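Local coordinates for YfkN protein (Bacillus subtilis subsp. subtilis, PDB 3GVE) that belongs to the calcineurin-like phosphoesterase family of metal-dependent proteins and carries a manganese and a magnesium ion in this structure, at residues A[132-146]-A[185-199]. Residues are numbered along the deposited sequence; the frame is centred on the assembly and turned at random.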
loop_
_atom_site.group_PDB
_atom_site.type_symbol
_atom_site.label_atom_id
_atom_site.label_comp_id
_atom_site.label_asym_id
_atom_site.label_seq_id
_atom_site.Cartn_x
_atom_site.Cartn_y
_atom_site.Cartn_z
ATOM N N ALA A 132 23.386 -8.370 -10.295
ATOM C CA ALA A 132 24.834 -8.320 -10.270
ATOM C C ALA A 132 25.408 -8.020 -8.900
ATOM O O ALA A 132 26.571 -8.302 -8.671
ATOM C CB ALA A 132 25.343 -7.286 -11.286
ATOM N N ASN A 133 24.623 -7.427 -8.006
ATOM C CA ASN A 133 25.192 -6.916 -6.752
ATOM C C ASN A 133 24.999 -7.752 -5.484
ATOM O O ASN A 133 25.713 -7.564 -4.520
ATOM C CB ASN A 133 24.872 -5.411 -6.542
ATOM C CG ASN A 133 23.384 -5.109 -6.269
ATOM O OD1 ASN A 133 22.488 -5.753 -6.793
ATOM N ND2 ASN A 133 23.143 -4.080 -5.465
ATOM N N VAL A 134 24.062 -8.689 -5.486
ATOM C CA VAL A 134 23.937 -9.602 -4.356
ATOM C C VAL A 134 24.966 -10.721 -4.484
ATOM O O VAL A 134 25.036 -11.378 -5.495
ATOM C CB VAL A 134 22.515 -10.202 -4.229
ATOM C CG1 VAL A 134 22.416 -11.089 -2.966
ATOM C CG2 VAL A 134 21.478 -9.083 -4.172
ATOM N N LYS A 135 25.760 -10.903 -3.435
ATOM C CA LYS A 135 26.842 -11.878 -3.450
ATOM C C LYS A 135 26.765 -12.855 -2.269
ATOM O O LYS A 135 26.123 -12.593 -1.277
ATOM C CB LYS A 135 28.186 -11.142 -3.494
ATOM C CG LYS A 135 28.389 -10.412 -4.828
ATOM C CD LYS A 135 29.712 -9.657 -4.886
ATOM C CE LYS A 135 29.868 -8.885 -6.169
ATOM N NZ LYS A 135 31.193 -8.241 -6.233
ATOM N N THR A 136 27.424 -14.004 -2.418
ATOM C CA THR A 136 27.571 -14.928 -1.305
ATOM C C THR A 136 28.527 -14.259 -0.306
ATOM O O THR A 136 29.166 -13.275 -0.629
ATOM C CB THR A 136 28.158 -16.282 -1.746
ATOM O OG1 THR A 136 29.491 -16.085 -2.200
ATOM C CG2 THR A 136 27.328 -16.930 -2.877
ATOM N N THR A 137 28.598 -14.820 0.894
ATOM C CA THR A 137 29.475 -14.243 1.923
ATOM C C THR A 137 30.943 -14.297 1.512
ATOM O O THR A 137 31.738 -13.517 1.993
ATOM C CB THR A 137 29.265 -14.875 3.314
ATOM O OG1 THR A 137 29.509 -16.280 3.254
ATOM C CG2 THR A 137 27.865 -14.621 3.830
ATOM N N SER A 138 31.286 -15.177 0.585
ATOM C CA SER A 138 32.653 -15.258 0.091
ATOM C C SER A 138 32.914 -14.397 -1.146
ATOM O O SER A 138 34.013 -14.327 -1.634
ATOM C CB SER A 138 33.031 -16.717 -0.185
ATOM O OG SER A 138 32.458 -17.168 -1.388
ATOM N N GLY A 139 31.872 -13.750 -1.667
ATOM C CA GLY A 139 32.023 -12.801 -2.758
ATOM C C GLY A 139 31.631 -13.247 -4.163
ATOM O O GLY A 139 31.892 -12.568 -5.126
ATOM N N GLU A 140 31.015 -14.411 -4.277
ATOM C CA GLU A 140 30.572 -14.878 -5.578
ATOM C C GLU A 140 29.206 -14.276 -5.923
ATOM O O GLU A 140 28.419 -14.020 -5.043
ATOM C CB GLU A 140 30.471 -16.398 -5.555
ATOM C CG GLU A 140 31.799 -17.102 -5.268
ATOM C CD GLU A 140 32.781 -17.053 -6.424
ATOM O OE1 GLU A 140 32.402 -16.997 -7.589
ATOM O OE2 GLU A 140 33.969 -17.111 -6.141
ATOM N N ASN A 141 28.918 -14.079 -7.199
ATOM C CA ASN A 141 27.577 -13.640 -7.546
ATOM C C ASN A 141 26.569 -14.675 -7.080
ATOM O O ASN A 141 26.723 -15.846 -7.364
ATOM C CB ASN A 141 27.444 -13.419 -9.044
ATOM C CG ASN A 141 28.129 -12.162 -9.504
ATOM O OD1 ASN A 141 29.182 -12.210 -10.110
ATOM N ND2 ASN A 141 27.517 -11.031 -9.220
ATOM N N ARG A 142 25.546 -14.219 -6.368
ATOM C CA ARG A 142 24.517 -15.093 -5.848
ATOM C C ARG A 142 23.483 -15.459 -6.924
ATOM O O ARG A 142 22.786 -16.431 -6.791
ATOM C CB ARG A 142 23.836 -14.418 -4.649
ATOM C CG ARG A 142 22.743 -15.255 -3.972
ATOM C CD ARG A 142 23.247 -16.650 -3.584
ATOM N NE ARG A 142 22.246 -17.416 -2.856
ATOM C CZ ARG A 142 21.192 -17.977 -3.420
ATOM N NH1 ARG A 142 20.988 -17.848 -4.714
ATOM N NH2 ARG A 142 20.342 -18.670 -2.690
ATOM N N TYR A 143 23.401 -14.639 -7.965
ATOM C CA TYR A 143 22.461 -14.810 -9.079
ATOM C C TYR A 143 23.220 -14.624 -10.380
ATOM O O TYR A 143 24.301 -14.090 -10.399
ATOM C CB TYR A 143 21.308 -13.769 -8.981
ATOM C CG TYR A 143 20.599 -13.888 -7.662
ATOM C CD1 TYR A 143 19.683 -14.896 -7.442
ATOM C CD2 TYR A 143 20.914 -13.047 -6.601
ATOM C CE1 TYR A 143 19.087 -15.046 -6.215
ATOM C CE2 TYR A 143 20.330 -13.186 -5.388
ATOM C CZ TYR A 143 19.423 -14.187 -5.194
ATOM O OH TYR A 143 18.858 -14.363 -3.966
ATOM N N THR A 144 22.611 -15.043 -11.473
ATOM C CA THR A 144 23.121 -14.736 -12.803
ATOM C C THR A 144 23.379 -13.223 -12.894
ATOM O O THR A 144 22.445 -12.440 -12.791
ATOM C CB THR A 144 22.054 -15.096 -13.857
ATOM O OG1 THR A 144 21.560 -16.426 -13.618
ATOM C CG2 THR A 144 22.599 -14.999 -15.253
ATOM N N PRO A 145 24.629 -12.803 -13.066
ATOM C CA PRO A 145 24.900 -11.363 -12.985
ATOM C C PRO A 145 24.431 -10.554 -14.178
ATOM O O PRO A 145 24.039 -9.354 -13.983
ATOM C CB PRO A 145 26.407 -11.269 -12.773
ATOM C CG PRO A 145 26.916 -12.468 -13.500
ATOM C CD PRO A 145 25.875 -13.595 -13.199
ATOM N N TYR A 146 24.411 -11.158 -15.343
ATOM C CA TYR A 146 23.990 -10.496 -16.557
ATOM C C TYR A 146 23.808 -11.607 -17.573
ATOM O O TYR A 146 24.240 -12.718 -17.320
ATOM C CB TYR A 146 25.044 -9.480 -17.027
ATOM C CG TYR A 146 26.330 -10.116 -17.514
ATOM C CD1 TYR A 146 26.441 -10.587 -18.806
ATOM C CD2 TYR A 146 27.426 -10.254 -16.677
ATOM C CE1 TYR A 146 27.611 -11.183 -19.265
ATOM C CE2 TYR A 146 28.601 -10.851 -17.133
ATOM C CZ TYR A 146 28.677 -11.308 -18.426
ATOM O OH TYR A 146 29.834 -11.906 -18.883
ATOM N N GLY A 185 24.111 -13.182 7.318
ATOM C CA GLY A 185 24.963 -14.360 7.323
ATOM C C GLY A 185 24.898 -15.228 6.073
ATOM O O GLY A 185 25.645 -16.190 5.950
ATOM N N GLN A 186 24.017 -14.871 5.140
ATOM C CA GLN A 186 23.799 -15.672 3.937
ATOM C C GLN A 186 24.182 -15.001 2.620
ATOM O O GLN A 186 24.563 -15.671 1.687
ATOM C CB GLN A 186 22.346 -16.124 3.879
ATOM C CG GLN A 186 21.922 -16.910 5.094
ATOM C CD GLN A 186 20.698 -17.742 4.849
ATOM O OE1 GLN A 186 20.690 -18.607 3.994
ATOM N NE2 GLN A 186 19.655 -17.468 5.590
ATOM N N VAL A 187 24.064 -13.678 2.557
ATOM C CA VAL A 187 24.504 -12.909 1.398
ATOM C C VAL A 187 25.013 -11.595 1.903
ATOM O O VAL A 187 24.804 -11.271 3.072
ATOM C CB VAL A 187 23.325 -12.675 0.423
ATOM C CG1 VAL A 187 22.817 -13.955 -0.163
ATOM C CG2 VAL A 187 22.142 -11.878 1.091
ATOM N N GLN A 188 25.645 -10.892 1.002
ATOM C CA GLN A 188 26.005 -9.469 1.201
ATOM C C GLN A 188 25.653 -8.705 -0.077
ATOM O O GLN A 188 25.377 -9.329 -1.132
ATOM C CB GLN A 188 27.503 -9.281 1.420
ATOM C CG GLN A 188 28.300 -9.535 0.190
ATOM C CD GLN A 188 29.793 -9.651 0.396
ATOM O OE1 GLN A 188 30.332 -10.745 0.454
ATOM N NE2 GLN A 188 30.488 -8.508 0.455
ATOM N N VAL A 189 25.579 -7.385 -0.012
ATOM C CA VAL A 189 25.182 -6.635 -1.191
ATOM C C VAL A 189 26.127 -5.491 -1.506
ATOM O O VAL A 189 26.321 -4.590 -0.706
ATOM C CB VAL A 189 23.738 -6.071 -1.067
ATOM C CG1 VAL A 189 23.312 -5.400 -2.363
ATOM C CG2 VAL A 189 22.754 -7.155 -0.680
ATOM N N GLN A 190 26.693 -5.552 -2.697
ATOM C CA GLN A 190 27.618 -4.569 -3.192
ATOM C C GLN A 190 26.869 -3.305 -3.616
ATOM O O GLN A 190 25.745 -3.362 -4.118
ATOM C CB GLN A 190 28.381 -5.182 -4.365
ATOM C CG GLN A 190 29.433 -4.299 -5.008
ATOM C CD GLN A 190 30.089 -4.962 -6.200
ATOM O OE1 GLN A 190 29.507 -5.823 -6.841
ATOM N NE2 GLN A 190 31.305 -4.537 -6.516
ATOM N N ASP A 191 27.514 -2.169 -3.393
ATOM C CA ASP A 191 27.017 -0.884 -3.863
ATOM C C ASP A 191 26.609 -0.989 -5.327
ATOM O O ASP A 191 27.292 -1.590 -6.129
ATOM C CB ASP A 191 28.104 0.190 -3.712
ATOM C CG ASP A 191 27.756 1.483 -4.427
ATOM O OD1 ASP A 191 26.861 2.166 -3.939
ATOM O OD2 ASP A 191 28.360 1.786 -5.458
ATOM N N ILE A 192 25.482 -0.358 -5.651
ATOM C CA ILE A 192 24.950 -0.397 -7.006
ATOM C C ILE A 192 25.940 0.082 -8.086
ATOM O O ILE A 192 26.218 -0.660 -9.013
ATOM C CB ILE A 192 23.597 0.334 -7.088
ATOM C CG1 ILE A 192 22.556 -0.466 -6.311
ATOM C CG2 ILE A 192 23.159 0.513 -8.548
ATOM C CD1 ILE A 192 21.255 0.281 -6.082
ATOM N N VAL A 193 26.476 1.305 -7.954
ATOM C CA VAL A 193 27.440 1.828 -8.938
ATOM C C VAL A 193 28.695 0.958 -9.046
ATOM O O VAL A 193 29.189 0.674 -10.136
ATOM C CB VAL A 193 27.760 3.307 -8.621
ATOM C CG1 VAL A 193 28.977 3.829 -9.353
ATOM C CG2 VAL A 193 26.529 4.204 -8.820
ATOM N N GLU A 194 29.216 0.533 -7.892
ATOM C CA GLU A 194 30.422 -0.301 -7.872
ATOM C C GLU A 194 30.176 -1.653 -8.530
ATOM O O GLU A 194 30.965 -2.081 -9.330
ATOM C CB GLU A 194 30.939 -0.517 -6.447
ATOM C CG GLU A 194 31.563 0.700 -5.817
ATOM C CD GLU A 194 31.881 0.502 -4.352
ATOM O OE1 GLU A 194 31.967 -0.655 -3.906
ATOM O OE2 GLU A 194 32.037 1.511 -3.644
ATOM N N SER A 195 29.022 -2.215 -8.369
ATOM C CA SER A 195 28.640 -3.465 -9.076
ATOM C C SER A 195 28.606 -3.222 -10.552
ATOM O O SER A 195 29.053 -4.080 -11.374
ATOM C CB SER A 195 27.372 -4.070 -8.458
ATOM O OG SER A 195 26.754 -4.932 -9.371
ATOM N N ALA A 196 28.029 -2.100 -10.964
ATOM C CA ALA A 196 27.966 -1.784 -12.383
ATOM C C ALA A 196 29.370 -1.626 -12.969
ATOM O O ALA A 196 29.646 -2.163 -14.028
ATOM C CB ALA A 196 27.137 -0.512 -12.615
ATOM N N ASN A 197 30.238 -0.883 -12.272
ATOM C CA ASN A 197 31.583 -0.647 -12.762
ATOM C C ASN A 197 32.426 -1.928 -12.830
ATOM O O ASN A 197 33.278 -2.038 -13.659
ATOM C CB ASN A 197 32.249 0.459 -11.948
ATOM C CG ASN A 197 31.790 1.834 -12.372
ATOM O OD1 ASN A 197 31.362 2.031 -13.482
ATOM N ND2 ASN A 197 31.902 2.782 -11.476
ATOM N N GLU A 198 32.136 -2.888 -11.971
ATOM C CA GLU A 198 32.831 -4.169 -11.965
ATOM C C GLU A 198 32.344 -5.048 -13.109
ATOM O O GLU A 198 33.106 -5.767 -13.729
ATOM C CB GLU A 198 32.565 -4.831 -10.620
ATOM C CG GLU A 198 33.126 -6.230 -10.379
ATOM C CD GLU A 198 32.700 -6.749 -9.008
ATOM O OE1 GLU A 198 33.145 -6.207 -8.000
ATOM O OE2 GLU A 198 31.888 -7.662 -8.939
ATOM N N THR A 199 31.049 -4.971 -13.389
ATOM C CA THR A 199 30.407 -5.918 -14.295
ATOM C C THR A 199 30.373 -5.502 -15.776
ATOM O O THR A 199 30.555 -6.319 -16.644
ATOM C CB THR A 199 28.991 -6.298 -13.783
ATOM O OG1 THR A 199 29.081 -6.757 -12.434
ATOM C CG2 THR A 199 28.385 -7.405 -14.635
HETATM O O HOH W 1 28.934 -6.937 -9.342
HETATM O O HOH W 2 26.850 -17.006 1.318
HETATM O O HOH W 3 23.477 -17.583 -0.115
#
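Asn-133 fills the tight end of this contact. Its CB lies 3.4 Å from Ser-195 CB, in the first turn of helix 192-205. With CG set between the backbone N and the carbonyl carbon (chi1 69°), the amide turns to the backbone of Gln-190. ND2 donates to Gln-190 O at 3.0 Å, with the acceptor close to the amide plane, and also to Val-171 O. OD1 is bound by Asn-131 ND2, so both ends of this buried amide are used and its rotation is fixed. Backbone hydrogen bonds extend the join: Gln-190 N to Asn-133 O, then an antiparallel hydrogen-bonded pair, Lys-135 with Gln-188. Val-134 and Val-189 lie together on one face, CG2 to CG2 at 4.2 Å.

On the other face Lys-135 runs out extended. Its NZ forms a salt bridge to Glu-198 OE2, 2.9 Å away on the syn side, and a weak bond to Gln-190 OE1. Gln-190 NE2 holds Glu-198 OE1 from above the carboxylate plane.

The far end is looser and more exposed. Thr-137 CG2 rests 3.4 Å from Gly-185 O, and two waters link Gln-186 O to Thr-137 N and Arg-142 NE.

The arrangement is a two-stranded antiparallel sheet of a calcineurin-like phosphoesterase, about 10 Å from the magnesium ion at the Ile-192 side chain. A type I turn follows strand 134-135, and strand 188-189 leads into helix 192-205, N-capped by Asp-191.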